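Local coordinates for protein formyltransferase PseJ (Anoxybacillus kamchatkensis G10, PDB 6EDK) that belongs to the formyltransferase family and binds N-{4-[{[(6S)-2-amino-4-oxo-3,4,5,6,7,8-hexahydropteridin-6-yl]methyl}(formyl)amino]benzoyl}-L-glutamic acid in a pocket of its single chain, at residues 25-30 with 48-53; 66-71 with 89-94. All blocks are in the same frame, centred on the assembly; numbering follows the deposited sequence.

How the contacts relate
Both contacts are neighbouring parallel strand pairs of one mixed sheet, and their centres lie about 9 Å apart. Along the chain they come in series: contact 1 joins the two strands of the unit 27-31, 36-43, 48-52, and contact 2, later in the chain, those of the unit 68-71, 80-85, 90-94. Across the sheet the order is 48-52, 27-31, 68-71, 90-94, so strands 27-31 and 68-71 form the seam between the contacts. There I70 N lies 2.9 Å from L29 O, a probable hydrogen bond. Contact 1 includes the outermost strand 48-52, whereas contact 2 is more central and carries N92 of the ligand pocket, which places the bound molecule near the second unit.

Contact 1: 25-30 with 48-53; sequences MGKILL and EVTQYQ
K27 and E48 pair at the start of a parallel beta-alpha-beta unit, in which strand 48-52 runs beside strand 27-30 at the border of the sheet after the chain has passed through helix 36-43. The strand axes approach to 4.7 Å, with their directions 23° apart. Five backbone hydrogen bonds fix the register, from E48 N to G26 O at 3.0 Å through to Y52 N to L30 O.

On the face bearing K27, L29, E48 and T50, the lysine chain is extended and slants across the glutamate. K27 CG sits 3.8 Å from E48 CG, while the charged ends make only a long salt bridge, K27 NZ to E48 OE2 at 4.0 Å. Farther along, K27 CE meets the methyl T50 CG2 at 3.8 Å, so the aliphatic part of the lysine spans both neighbours.

The other face carries I28, L30, V49 and Q51, with L30 and V49 packing on helix 36-43. Q51 bends at its second torsion (chi2 -90°), and its NE2 is hydrogen-bonded to G32 O. Back on the lysine face, L29 reaches over with one branch: its CD1 is 3.4 Å from T50 OG1 and 4.1 Å from Y52 CB.

Contact 2: 66-71 with 89-94; sequences VDFIIS and RAINLH. With 1YA (N-{4-[{[(6S)-2-amino-4-oxo-3,4,5,6,7,8-hexahydropteridin-6-yl]methyl}(formyl)amino]benzoyl}-L-glutamic acid), chain D.
A second parallel beta-alpha-beta unit, strand 68-71, helix 80-85 and strand 90-94, brings these segments together beside the ligand pocket. The strand axes lie 4.8 Å apart and differ by 15° in direction. Four backbone hydrogen bonds join them: R89 O accepts from I69 N, I69 O from I91 N, I91 O from S71 N and S71 O from L93 N.

R89 O also lies over one face of the F68 ring, 3.5 Å above its plane and offset toward the rim. I91 CD1 approaches the edge of that ring in plane, and F68 CZ is 3.9 Å from I91 CG2. I91 turns CG1 between its backbone N and carbonyl carbon (chi1 68°), which sets it alongside I70, with I70 CG1 4.1 Å from I91 CG1. I70 CG2 then meets L93 CD1 at 4.0 Å. At the outer end, R89 CD passes 3.4 Å from D67 O, while R89 NH2 is hydrogen-bonded to R85 O.

On the face of I69, A90, S71 and N92, opposite that of I70 and I91, A90 CB rests 3.9 Å from I69 CB, and farther along S71 and N92 are bridge partners in the parallel register. The N92 side chain reaches the hexahydropteridine part of the bound molecule. The chemistry therefore divides the contact: apolar packing around I70 and I91, with helix 147-169 against F68, I70 and L93, and a second face that is apolar at I69 and A90 and becomes polar at S71 and N92, where it borders the pocket.

Contact 1: 25-30 with 48-53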
loop_
_atom_site.group_PDB
_atom_site.type_symbol
_atom_site.label_atom_id
_atom_site.label_comp_id
_atom_site.label_asym_id
_atom_site.label_seq_id
_atom_site.Cartn_x
_atom_site.Cartn_y
_atom_site.Cartn_z
ATOM N N MET A 25 -4.801 14.997 20.184
ATOM C CA MET A 25 -4.719 13.543 20.266
ATOM C C MET A 25 -5.898 12.926 19.521
ATOM O O MET A 25 -7.044 13.362 19.667
ATOM C CB MET A 25 -4.730 13.053 21.717
ATOM C CG MET A 25 -3.633 13.622 22.617
ATOM S SD MET A 25 -3.308 12.599 24.086
ATOM C CE MET A 25 -4.896 11.771 24.322
ATOM N N GLY A 26 -5.609 11.900 18.719
ATOM C CA GLY A 26 -6.597 11.313 17.847
ATOM C C GLY A 26 -6.690 9.809 18.024
ATOM O O GLY A 26 -5.992 9.200 18.844
ATOM N N LYS A 27 -7.598 9.232 17.252
ATOM C CA LYS A 27 -7.852 7.806 17.253
ATOM C C LYS A 27 -7.566 7.288 15.848
ATOM O O LYS A 27 -8.243 7.677 14.890
ATOM C CB LYS A 27 -9.300 7.522 17.667
ATOM C CG LYS A 27 -9.617 6.048 17.737
ATOM C CD LYS A 27 -10.984 5.734 18.402
ATOM C CE LYS A 27 -11.063 4.221 18.655
ATOM N NZ LYS A 27 -12.366 3.704 19.174
ATOM N N ILE A 28 -6.610 6.372 15.739
ATOM C CA ILE A 28 -6.200 5.836 14.427
ATOM C C ILE A 28 -6.609 4.399 14.305
ATOM O O ILE A 28 -6.359 3.601 15.210
ATOM C CB ILE A 28 -4.674 5.965 14.218
ATOM C CG1 ILE A 28 -4.254 7.421 14.370
ATOM C CG2 ILE A 28 -4.313 5.368 12.832
ATOM C CD1 ILE A 28 -2.747 7.581 14.505
ATOM N N LEU A 29 -7.238 4.070 13.209
ATOM C CA LEU A 29 -7.637 2.717 12.889
ATOM C C LEU A 29 -6.627 2.194 11.857
ATOM O O LEU A 29 -6.563 2.747 10.765
ATOM C CB LEU A 29 -9.022 2.671 12.267
ATOM C CG LEU A 29 -9.516 1.330 11.775
ATOM C CD1 LEU A 29 -9.525 0.296 12.920
ATOM C CD2 LEU A 29 -10.934 1.411 11.103
ATOM N N LEU A 30 -5.947 1.113 12.190
ATOM C CA LEU A 30 -5.006 0.436 11.286
ATOM C C LEU A 30 -5.686 -0.775 10.710
ATOM O O LEU A 30 -6.063 -1.690 11.453
ATOM C CB LEU A 30 -3.748 0.061 12.066
ATOM C CG LEU A 30 -2.649 -0.758 11.419
ATOM C CD1 LEU A 30 -2.151 -0.084 10.134
ATOM C CD2 LEU A 30 -1.530 -0.890 12.485
ATOM N N GLU A 48 -4.188 7.170 20.049
ATOM C CA GLU A 48 -4.625 5.848 20.433
ATOM C C GLU A 48 -4.867 5.070 19.144
ATOM O O GLU A 48 -5.260 5.632 18.130
ATOM C CB GLU A 48 -5.853 5.881 21.352
ATOM C CG GLU A 48 -7.198 5.732 20.706
ATOM C CD GLU A 48 -8.336 5.632 21.756
ATOM O OE1 GLU A 48 -8.166 6.192 22.876
ATOM O OE2 GLU A 48 -9.383 4.989 21.458
ATOM N N VAL A 49 -4.570 3.808 19.189
ATOM C CA VAL A 49 -4.598 2.970 18.011
ATOM C C VAL A 49 -5.475 1.763 18.231
ATOM O O VAL A 49 -5.385 1.087 19.257
ATOM C CB VAL A 49 -3.155 2.506 17.614
ATOM C CG1 VAL A 49 -3.270 1.590 16.446
ATOM C CG2 VAL A 49 -2.280 3.733 17.367
ATOM N N THR A 50 -6.263 1.442 17.230
ATOM C CA THR A 50 -6.972 0.166 17.174
ATOM C C THR A 50 -6.676 -0.456 15.839
ATOM O O THR A 50 -6.352 0.247 14.891
ATOM C CB THR A 50 -8.508 0.343 17.319
ATOM O OG1 THR A 50 -9.008 1.029 16.178
ATOM C CG2 THR A 50 -8.848 1.135 18.597
ATOM N N GLN A 51 -6.817 -1.783 15.768
ATOM C CA GLN A 51 -6.499 -2.549 14.575
ATOM C C GLN A 51 -7.672 -3.421 14.219
ATOM O O GLN A 51 -8.375 -3.923 15.096
ATOM C CB GLN A 51 -5.230 -3.421 14.766
ATOM C CG GLN A 51 -4.931 -4.421 13.607
ATOM C CD GLN A 51 -5.567 -5.831 13.766
ATOM O OE1 GLN A 51 -6.012 -6.208 14.859
ATOM N NE2 GLN A 51 -5.602 -6.619 12.650
ATOM N N TYR A 52 -7.827 -3.668 12.921
ATOM C CA TYR A 52 -8.900 -4.517 12.411
ATOM C C TYR A 52 -8.493 -5.125 11.088
ATOM O O TYR A 52 -7.926 -4.435 10.230
ATOM C CB TYR A 52 -10.163 -3.673 12.219
ATOM C CG TYR A 52 -11.439 -4.487 12.151
ATOM C CD1 TYR A 52 -11.866 -5.208 13.270
ATOM C CD2 TYR A 52 -12.211 -4.496 11.018
ATOM C CE1 TYR A 52 -13.028 -5.933 13.224
ATOM C CE2 TYR A 52 -13.384 -5.235 10.949
ATOM C CZ TYR A 52 -13.796 -5.949 12.071
ATOM O OH TYR A 52 -14.978 -6.688 12.056
ATOM N N GLN A 53 -8.834 -6.395 10.872
ATOM C CA GLN A 53 -8.484 -6.990 9.595
ATOM C C GLN A 53 -9.632 -7.585 8.798
ATOM O O GLN A 53 -9.386 -8.095 7.705
ATOM C CB GLN A 53 -7.399 -8.061 9.781
ATOM C CG GLN A 53 -7.613 -9.031 10.889
ATOM C CD GLN A 53 -6.573 -10.143 10.829
ATOM O OE1 GLN A 53 -5.413 -9.895 10.484
ATOM N NE2 GLN A 53 -6.990 -11.379 11.143
#

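Contact 2: 66-71 with 89-94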
loop_
_atom_site.group_PDB
_atom_site.type_symbol
_atom_site.label_atom_id
_atom_site.label_comp_id
_atom_site.label_asym_id
_atom_site.label_seq_id
_atom_site.Cartn_x
_atom_site.Cartn_y
_atom_site.Cartn_z
ATOM N N VAL A 66 -13.311 7.450 15.035
ATOM C CA VAL A 66 -12.012 7.289 14.355
ATOM C C VAL A 66 -11.663 8.586 13.639
ATOM O O VAL A 66 -12.450 9.114 12.850
ATOM C CB VAL A 66 -12.074 6.111 13.371
ATOM C CG1 VAL A 66 -10.826 6.134 12.382
ATOM C CG2 VAL A 66 -12.133 4.847 14.123
ATOM N N ASP A 67 -10.450 9.067 13.874
ATOM C CA ASP A 67 -9.974 10.288 13.257
ATOM C C ASP A 67 -9.203 10.026 11.950
ATOM O O ASP A 67 -9.231 10.873 11.064
ATOM C CB ASP A 67 -9.042 11.034 14.189
ATOM C CG ASP A 67 -9.743 11.552 15.402
ATOM O OD1 ASP A 67 -10.838 12.091 15.219
ATOM O OD2 ASP A 67 -9.210 11.375 16.508
ATOM N N PHE A 68 -8.567 8.852 11.818
ATOM C CA PHE A 68 -7.663 8.601 10.681
ATOM C C PHE A 68 -7.577 7.109 10.460
ATOM O O PHE A 68 -7.577 6.356 11.433
ATOM C CB PHE A 68 -6.308 9.206 10.960
ATOM C CG PHE A 68 -5.550 9.604 9.707
ATOM C CD1 PHE A 68 -5.696 10.868 9.166
ATOM C CD2 PHE A 68 -4.693 8.706 9.098
ATOM C CE1 PHE A 68 -5.009 11.229 8.010
ATOM C CE2 PHE A 68 -4.028 9.063 7.947
ATOM C CZ PHE A 68 -4.187 10.331 7.405
ATOM N N ILE A 69 -7.602 6.682 9.194
ATOM C CA ILE A 69 -7.484 5.277 8.835
ATOM C C ILE A 69 -6.175 5.068 8.075
ATOM O O ILE A 69 -5.880 5.837 7.164
ATOM C CB ILE A 69 -8.652 4.808 7.953
ATOM C CG1 ILE A 69 -9.992 4.968 8.775
ATOM C CG2 ILE A 69 -8.437 3.427 7.508
ATOM C CD1 ILE A 69 -11.204 4.736 7.941
ATOM N N ILE A 70 -5.402 4.053 8.460
ATOM C CA ILE A 70 -4.206 3.643 7.706
ATOM C C ILE A 70 -4.409 2.199 7.285
ATOM O O ILE A 70 -4.546 1.304 8.125
ATOM C CB ILE A 70 -2.919 3.793 8.537
ATOM C CG1 ILE A 70 -2.693 5.222 8.955
ATOM C CG2 ILE A 70 -1.658 3.267 7.671
ATOM C CD1 ILE A 70 -1.640 5.371 10.046
ATOM N N SER A 71 -4.493 1.940 5.978
ATOM C CA SER A 71 -4.553 0.549 5.561
ATOM C C SER A 71 -3.192 0.126 4.994
ATOM O O SER A 71 -2.571 0.861 4.223
ATOM C CB SER A 71 -5.647 0.245 4.528
ATOM O OG SER A 71 -5.509 0.868 3.288
ATOM N N ARG A 89 -8.763 11.609 5.167
ATOM C CA ARG A 89 -8.432 11.059 6.461
ATOM C C ARG A 89 -8.159 9.568 6.380
ATOM O O ARG A 89 -8.138 8.908 7.418
ATOM C CB ARG A 89 -9.562 11.323 7.478
ATOM C CG ARG A 89 -9.868 12.788 7.745
ATOM C CD ARG A 89 -10.908 12.950 8.925
ATOM N NE ARG A 89 -12.239 12.443 8.575
ATOM C CZ ARG A 89 -13.105 11.921 9.458
ATOM N NH1 ARG A 89 -12.772 11.827 10.743
ATOM N NH2 ARG A 89 -14.295 11.473 9.055
ATOM N N ALA A 90 -8.002 9.020 5.170
ATOM C CA ALA A 90 -7.732 7.594 5.010
ATOM C C ALA A 90 -6.649 7.390 3.934
ATOM O O ALA A 90 -6.845 7.802 2.790
ATOM C CB ALA A 90 -8.959 6.847 4.587
ATOM N N ILE A 91 -5.572 6.696 4.296
ATOM C CA ILE A 91 -4.450 6.466 3.389
ATOM C C ILE A 91 -4.186 4.977 3.270
ATOM O O ILE A 91 -4.517 4.219 4.156
ATOM C CB ILE A 91 -3.183 7.165 3.818
ATOM C CG1 ILE A 91 -2.574 6.605 5.107
ATOM C CG2 ILE A 91 -3.340 8.666 3.941
ATOM C CD1 ILE A 91 -1.396 7.303 5.569
ATOM N N ASN A 92 -3.472 4.577 2.201
ATOM C CA ASN A 92 -3.135 3.188 1.960
ATOM C C ASN A 92 -1.638 3.165 1.557
ATOM O O ASN A 92 -1.163 4.139 0.921
ATOM C CB ASN A 92 -3.950 2.600 0.835
ATOM C CG ASN A 92 -3.646 1.125 0.569
ATOM O OD1 ASN A 92 -3.762 0.289 1.446
ATOM N ND2 ASN A 92 -3.272 0.799 -0.680
ATOM N N LEU A 93 -0.946 2.133 2.024
ATOM C CA LEU A 93 0.472 1.831 1.714
ATOM C C LEU A 93 0.525 0.690 0.714
ATOM O O LEU A 93 0.196 -0.468 1.030
ATOM C CB LEU A 93 1.250 1.437 2.969
ATOM C CG LEU A 93 1.650 2.522 3.939
ATOM C CD1 LEU A 93 0.549 3.483 4.341
ATOM C CD2 LEU A 93 2.288 1.948 5.185
ATOM N N HIS A 94 0.976 0.992 -0.526
ATOM C CA HIS A 94 0.933 0.072 -1.653
ATOM C C HIS A 94 2.340 -0.054 -2.216
ATOM O O HIS A 94 2.959 0.958 -2.504
ATOM C CB HIS A 94 0.003 0.632 -2.744
ATOM C CG HIS A 94 -0.173 -0.258 -3.908
ATOM N ND1 HIS A 94 -0.796 -1.478 -3.818
ATOM C CD2 HIS A 94 0.196 -0.116 -5.202
ATOM C CE1 HIS A 94 -0.776 -2.071 -5.001
ATOM N NE2 HIS A 94 -0.179 -1.262 -5.859
HETATM N N1 1YA D . -10.342 0.001 -0.747
HETATM C C2 1YA D . -10.608 1.165 -1.618
HETATM N NA2 1YA D . -11.969 1.630 -1.826
HETATM N N3 1YA D . -9.511 1.950 -2.295
HETATM C C4 1YA D . -8.106 1.541 -2.166
HETATM O O4 1YA D . -7.273 2.204 -2.748
HETATM C C4A 1YA D . -7.845 0.358 -1.296
HETATM N N5 1YA D . -6.542 -0.019 -1.081
HETATM C C6 1YA D . -6.385 -1.484 -0.594
HETATM C C7 1YA D . -7.241 -1.864 0.400
HETATM N N8 1YA D . -8.746 -1.462 0.235
HETATM C C8A 1YA D . -8.970 -0.402 -0.550
HETATM C C9 1YA D . -6.579 -2.336 -1.869
HETATM N N10 1YA D . -6.344 -3.775 -1.640
HETATM C C11 1YA D . -8.953 -6.555 -3.481
HETATM C C12 1YA D . -8.851 -6.556 -2.099
HETATM C C13 1YA D . -8.010 -5.637 -1.482
HETATM C C14 1YA D . -7.280 -4.756 -2.262
HETATM C C15 1YA D . -7.379 -4.769 -3.641
HETATM C C16 1YA D . -8.223 -5.680 -4.255
HETATM C C17 1YA D . -9.864 -7.574 -4.213
HETATM N N 1YA D . -9.211 -8.244 -5.367
HETATM C CA 1YA D . -9.875 -9.263 -6.220
HETATM C CB 1YA D . -11.008 -8.606 -7.048
HETATM C CG 1YA D . -10.846 -7.083 -7.181
HETATM C CD 1YA D . -11.724 -6.497 -8.301
HETATM O OE1 1YA D . -11.556 -5.305 -8.682
HETATM O OE2 1YA D . -12.613 -7.208 -8.838
HETATM C CT 1YA D . -8.807 -9.923 -7.131
HETATM O O2 1YA D . -7.597 -9.543 -7.127
HETATM O O1 1YA D . -9.130 -10.865 -7.894
HETATM C C18 1YA D . -5.200 -4.283 -0.898
HETATM O O5 1YA D . -4.422 -3.539 -0.404
HETATM O O 1YA D . -10.963 -7.796 -3.850
#